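Local structure of regulator of G-protein signaling 1 (Homo sapiens, 2BV1) at residues I89-T99 with F111-L121. The protein dampens G protein-coupled receptor signalling by raising the GTPase activity of G protein alpha subunits, which drives them into their inactive GDP-bound form. Sequence-based numbering, arbitrary orientation.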
loop_
_atom_site.group_PDB
_atom_site.type_symbol
_atom_site.label_atom_id
_atom_site.label_comp_id
_atom_site.label_asym_id
_atom_site.label_seq_id
_atom_site.Cartn_x
_atom_site.Cartn_y
_atom_site.Cartn_z
ATOM N N ILE A 89 8.307 -3.986 -6.472
ATOM C CA ILE A 89 7.061 -4.608 -6.106
ATOM C C ILE A 89 6.872 -5.884 -6.939
ATOM O O ILE A 89 7.368 -5.986 -8.077
ATOM C CB ILE A 89 5.848 -3.644 -6.280
ATOM C CG1 ILE A 89 5.691 -3.202 -7.744
ATOM C CG2 ILE A 89 5.968 -2.456 -5.334
ATOM C CD1 ILE A 89 4.474 -2.374 -8.016
ATOM N N ASN A 90 6.172 -6.848 -6.329
ATOM C CA ASN A 90 5.962 -8.176 -6.911
ATOM C C ASN A 90 4.703 -8.208 -7.767
ATOM O O ASN A 90 3.705 -8.835 -7.403
ATOM C CB ASN A 90 5.778 -9.230 -5.823
ATOM C CG ASN A 90 7.049 -9.703 -5.218
ATOM O OD1 ASN A 90 7.975 -10.141 -5.908
ATOM N ND2 ASN A 90 7.070 -9.714 -3.881
ATOM N N ILE A 91 4.723 -7.509 -8.883
ATOM C CA ILE A 91 3.667 -7.651 -9.889
ATOM C C ILE A 91 4.241 -8.583 -10.908
ATOM O O ILE A 91 5.453 -8.800 -10.930
ATOM C CB ILE A 91 3.225 -6.330 -10.535
ATOM C CG1 ILE A 91 4.410 -5.622 -11.225
ATOM C CG2 ILE A 91 2.582 -5.455 -9.493
ATOM C CD1 ILE A 91 4.077 -4.167 -11.694
ATOM N N ASP A 92 3.359 -9.175 -11.708
ATOM C CA ASP A 92 3.767 -10.075 -12.757
ATOM C C ASP A 92 4.344 -9.249 -13.913
ATOM O O ASP A 92 4.053 -8.054 -14.079
ATOM C CB ASP A 92 2.562 -10.897 -13.242
ATOM C CG ASP A 92 1.488 -10.003 -13.846
ATOM O OD1 ASP A 92 0.745 -9.342 -13.087
ATOM O OD2 ASP A 92 1.453 -9.904 -15.069
ATOM N N PHE A 93 5.134 -9.933 -14.713
ATOM C CA PHE A 93 5.775 -9.411 -15.896
ATOM C C PHE A 93 4.884 -8.620 -16.864
ATOM O O PHE A 93 5.322 -7.579 -17.362
ATOM C CB PHE A 93 6.448 -10.574 -16.628
ATOM C CG PHE A 93 7.085 -10.199 -17.888
ATOM C CD1 PHE A 93 8.307 -9.565 -17.887
ATOM C CD2 PHE A 93 6.475 -10.488 -19.105
ATOM C CE1 PHE A 93 8.907 -9.203 -19.088
ATOM C CE2 PHE A 93 7.061 -10.128 -20.296
ATOM C CZ PHE A 93 8.286 -9.495 -20.292
ATOM N N ARG A 94 3.665 -9.111 -17.126
ATOM C CA ARG A 94 2.769 -8.473 -18.111
ATOM C C ARG A 94 2.202 -7.180 -17.557
ATOM O O ARG A 94 2.104 -6.193 -18.276
ATOM C CB ARG A 94 1.625 -9.405 -18.599
ATOM C CG ARG A 94 2.096 -10.405 -19.631
ATOM C CD ARG A 94 0.985 -11.355 -20.097
ATOM N NE ARG A 94 1.530 -12.459 -20.886
ATOM C CZ ARG A 94 0.893 -13.617 -21.086
ATOM N NH1 ARG A 94 -0.310 -13.828 -20.550
ATOM N NH2 ARG A 94 1.487 -14.572 -21.779
ATOM N N THR A 95 1.845 -7.178 -16.288
ATOM C CA THR A 95 1.403 -5.950 -15.631
ATOM C C THR A 95 2.526 -4.885 -15.586
ATOM O O THR A 95 2.296 -3.690 -15.870
ATOM C CB THR A 95 0.910 -6.250 -14.252
ATOM O OG1 THR A 95 -0.154 -7.178 -14.367
ATOM C CG2 THR A 95 0.420 -4.979 -13.533
ATOM N N ARG A 96 3.742 -5.353 -15.297
ATOM C CA ARG A 96 4.925 -4.490 -15.321
ATOM C C ARG A 96 5.148 -3.872 -16.696
ATOM O O ARG A 96 5.270 -2.658 -16.802
ATOM C CB ARG A 96 6.164 -5.260 -14.851
ATOM C CG ARG A 96 7.326 -4.382 -14.399
ATOM C CD ARG A 96 8.523 -5.189 -13.887
ATOM N NE ARG A 96 8.123 -6.309 -13.015
ATOM C CZ ARG A 96 8.214 -7.613 -13.340
ATOM N NH1 ARG A 96 8.696 -8.031 -14.514
ATOM N NH2 ARG A 96 7.822 -8.526 -12.467
ATOM N N GLU A 97 5.172 -4.704 -17.750
ATOM C CA GLU A 97 5.358 -4.227 -19.114
ATOM C C GLU A 97 4.280 -3.226 -19.551
ATOM O O GLU A 97 4.599 -2.187 -20.180
ATOM C CB GLU A 97 5.414 -5.405 -20.115
ATOM C CG GLU A 97 6.579 -6.378 -19.877
ATOM C CD GLU A 97 7.753 -6.206 -20.840
ATOM O OE1 GLU A 97 7.555 -6.181 -22.091
ATOM O OE2 GLU A 97 8.898 -6.141 -20.326
ATOM N N SER A 98 3.016 -3.518 -19.257
ATOM C CA SER A 98 1.962 -2.551 -19.601
ATOM C C SER A 98 2.041 -1.239 -18.787
ATOM O O SER A 98 1.775 -0.164 -19.337
ATOM C CB SER A 98 0.557 -3.151 -19.545
ATOM O OG SER A 98 0.229 -3.555 -18.263
ATOM N N THR A 99 2.413 -1.326 -17.510
ATOM C CA THR A 99 2.600 -0.128 -16.679
ATOM C C THR A 99 3.733 0.761 -17.276
ATOM O O THR A 99 3.576 1.982 -17.412
ATOM C CB THR A 99 2.885 -0.499 -15.218
ATOM O OG1 THR A 99 1.769 -1.208 -14.654
ATOM C CG2 THR A 99 3.171 0.765 -14.314
ATOM N N PHE A 111 -1.568 3.568 -12.825
ATOM C CA PHE A 111 -1.101 2.554 -11.885
ATOM C C PHE A 111 -2.206 1.655 -11.310
ATOM O O PHE A 111 -1.907 0.827 -10.424
ATOM C CB PHE A 111 -0.328 3.213 -10.708
ATOM C CG PHE A 111 0.915 3.895 -11.131
ATOM C CD1 PHE A 111 2.025 3.143 -11.518
ATOM C CD2 PHE A 111 0.989 5.286 -11.170
ATOM C CE1 PHE A 111 3.191 3.758 -11.951
ATOM C CE2 PHE A 111 2.134 5.918 -11.614
ATOM C CZ PHE A 111 3.242 5.175 -11.988
ATOM N N ASP A 112 -3.442 1.826 -11.799
ATOM C CA ASP A 112 -4.618 1.066 -11.321
ATOM C C ASP A 112 -4.430 -0.457 -11.386
ATOM O O ASP A 112 -4.819 -1.171 -10.472
ATOM C CB ASP A 112 -5.845 1.428 -12.141
ATOM C CG ASP A 112 -6.434 2.792 -11.759
ATOM O OD1 ASP A 112 -5.892 3.479 -10.867
ATOM O OD2 ASP A 112 -7.462 3.142 -12.358
ATOM N N GLU A 113 -3.822 -0.949 -12.452
ATOM C CA GLU A 113 -3.630 -2.394 -12.609
ATOM C C GLU A 113 -2.604 -2.909 -11.599
ATOM O O GLU A 113 -2.833 -3.888 -10.880
ATOM C CB GLU A 113 -3.210 -2.751 -14.040
ATOM C CG GLU A 113 -4.349 -2.998 -15.019
ATOM C CD GLU A 113 -3.851 -3.457 -16.391
ATOM O OE1 GLU A 113 -2.772 -4.127 -16.462
ATOM O OE2 GLU A 113 -4.540 -3.150 -17.403
ATOM N N ALA A 114 -1.462 -2.235 -11.539
ATOM C CA ALA A 114 -0.405 -2.604 -10.612
ATOM C C ALA A 114 -0.861 -2.444 -9.172
ATOM O O ALA A 114 -0.543 -3.274 -8.303
ATOM C CB ALA A 114 0.866 -1.814 -10.881
ATOM N N GLN A 115 -1.686 -1.442 -8.930
ATOM C CA GLN A 115 -2.142 -1.138 -7.569
ATOM C C GLN A 115 -3.079 -2.284 -7.108
ATOM O O GLN A 115 -3.031 -2.733 -5.984
ATOM C CB GLN A 115 -2.887 0.174 -7.537
ATOM C CG GLN A 115 -3.261 0.575 -6.105
ATOM C CD GLN A 115 -3.951 1.922 -5.984
ATOM O OE1 GLN A 115 -4.451 2.468 -6.957
ATOM N NE2 GLN A 115 -3.978 2.464 -4.760
ATOM N N LYS A 116 -3.944 -2.709 -8.017
ATOM C CA LYS A 116 -4.854 -3.786 -7.741
ATOM C C LYS A 116 -4.128 -5.075 -7.406
ATOM O O LYS A 116 -4.463 -5.723 -6.454
ATOM C CB LYS A 116 -5.818 -3.953 -8.880
ATOM C CG LYS A 116 -7.030 -4.806 -8.494
ATOM N N VAL A 117 -3.122 -5.443 -8.182
ATOM C CA VAL A 117 -2.315 -6.606 -7.891
ATOM C C VAL A 117 -1.743 -6.501 -6.469
ATOM O O VAL A 117 -1.811 -7.455 -5.653
ATOM C CB VAL A 117 -1.164 -6.793 -8.935
ATOM C CG1 VAL A 117 -0.205 -7.926 -8.518
ATOM C CG2 VAL A 117 -1.719 -7.076 -10.301
ATOM N N ILE A 118 -1.128 -5.368 -6.168
ATOM C CA ILE A 118 -0.470 -5.201 -4.871
ATOM C C ILE A 118 -1.504 -5.189 -3.742
ATOM O O ILE A 118 -1.262 -5.750 -2.713
ATOM C CB ILE A 118 0.395 -3.888 -4.802
ATOM C CG1 ILE A 118 1.570 -3.935 -5.787
ATOM C CG2 ILE A 118 0.830 -3.600 -3.383
ATOM C CD1 ILE A 118 2.497 -5.152 -5.699
ATOM N N TYR A 119 -2.652 -4.582 -3.941
ATOM C CA TYR A 119 -3.704 -4.642 -2.927
ATOM C C TYR A 119 -4.087 -6.075 -2.617
ATOM O O TYR A 119 -4.206 -6.473 -1.469
ATOM C CB TYR A 119 -4.919 -3.907 -3.430
ATOM C CG TYR A 119 -5.979 -3.773 -2.393
ATOM C CD1 TYR A 119 -5.947 -2.715 -1.512
ATOM C CD2 TYR A 119 -7.018 -4.718 -2.272
ATOM C CE1 TYR A 119 -6.910 -2.548 -0.575
ATOM C CE2 TYR A 119 -8.011 -4.562 -1.295
ATOM C CZ TYR A 119 -7.919 -3.454 -0.448
ATOM O OH TYR A 119 -8.828 -3.197 0.526
ATOM N N THR A 120 -4.258 -6.880 -3.674
ATOM C CA THR A 120 -4.565 -8.295 -3.486
ATOM C C THR A 120 -3.470 -9.046 -2.754
ATOM O O THR A 120 -3.751 -9.889 -1.852
ATOM C CB THR A 120 -4.860 -8.932 -4.851
ATOM O OG1 THR A 120 -5.891 -8.173 -5.484
ATOM C CG2 THR A 120 -5.244 -10.442 -4.749
ATOM N N LEU A 121 -2.220 -8.779 -3.122
ATOM C CA LEU A 121 -1.113 -9.437 -2.461
ATOM C C LEU A 121 -1.130 -9.187 -0.939
ATOM O O LEU A 121 -0.849 -10.098 -0.119
ATOM C CB LEU A 121 0.241 -9.006 -3.028
ATOM C CG LEU A 121 0.863 -9.581 -4.299
ATOM C CD1 LEU A 121 2.338 -9.136 -4.330
ATOM C CD2 LEU A 121 0.761 -11.103 -4.434
HETATM O O HOH W 1 -0.870 -1.706 -16.711
HETATM O O HOH W 2 -0.573 -0.305 -13.795
#
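Ile118 meets two isoleucines of the 89-99 segment with one methyl: its CD1 lies 3.7 Å from Ile89 CB and 3.8 Å from Ile91 CG2. The side chains of Ile89 and Ile118 lie roughly perpendicular, as do those of Ile91 and Val117, where CG2 of Ile91 rests against CG1 of the valine. Branched aliphatic chains suit this seam because they offer methyls in several directions. Ala114 is small enough for the helices to approach, and Thr95 sets CG2 over the backbone of Ala114, 3.9 Å from Ala114 CA. With chi1 at -59° this methyl is anti to the backbone N, while OG1, beside that N, donates to Asp92 OD1 at 2.7 Å, on the syn side of the carboxylate. Asp92 is the N-cap of helix 93-103, and its OD2 accepts from Thr95 N.

Thr99 is likewise two-sided. Its CG2 touches CD1 and CE1 of Phe111, whereas OG1 donates to Thr95 O at 2.8 Å, reaching it from the face opposite Thr99 N. OG1 also accepts from a water, 2.7 Å away, that takes the N-H of Ala114. A valine in place of Thr99 would probably leave this water without its acceptor and Thr95 O without its second donor. A second water links Ser98 OG with Glu113 OE1, though weakly at the carboxylate.

Phe111, edge-to-face with Tyr61, also reaches helices 50-62 and 69-81. Loop residues 89-91 and the first turns of helix 93-103 thus pack on helix 112-131, the axes of 93-99 and 112-121 running near-antiparallel (150°), in the antiparallel four-helix bundle of the RGS fold.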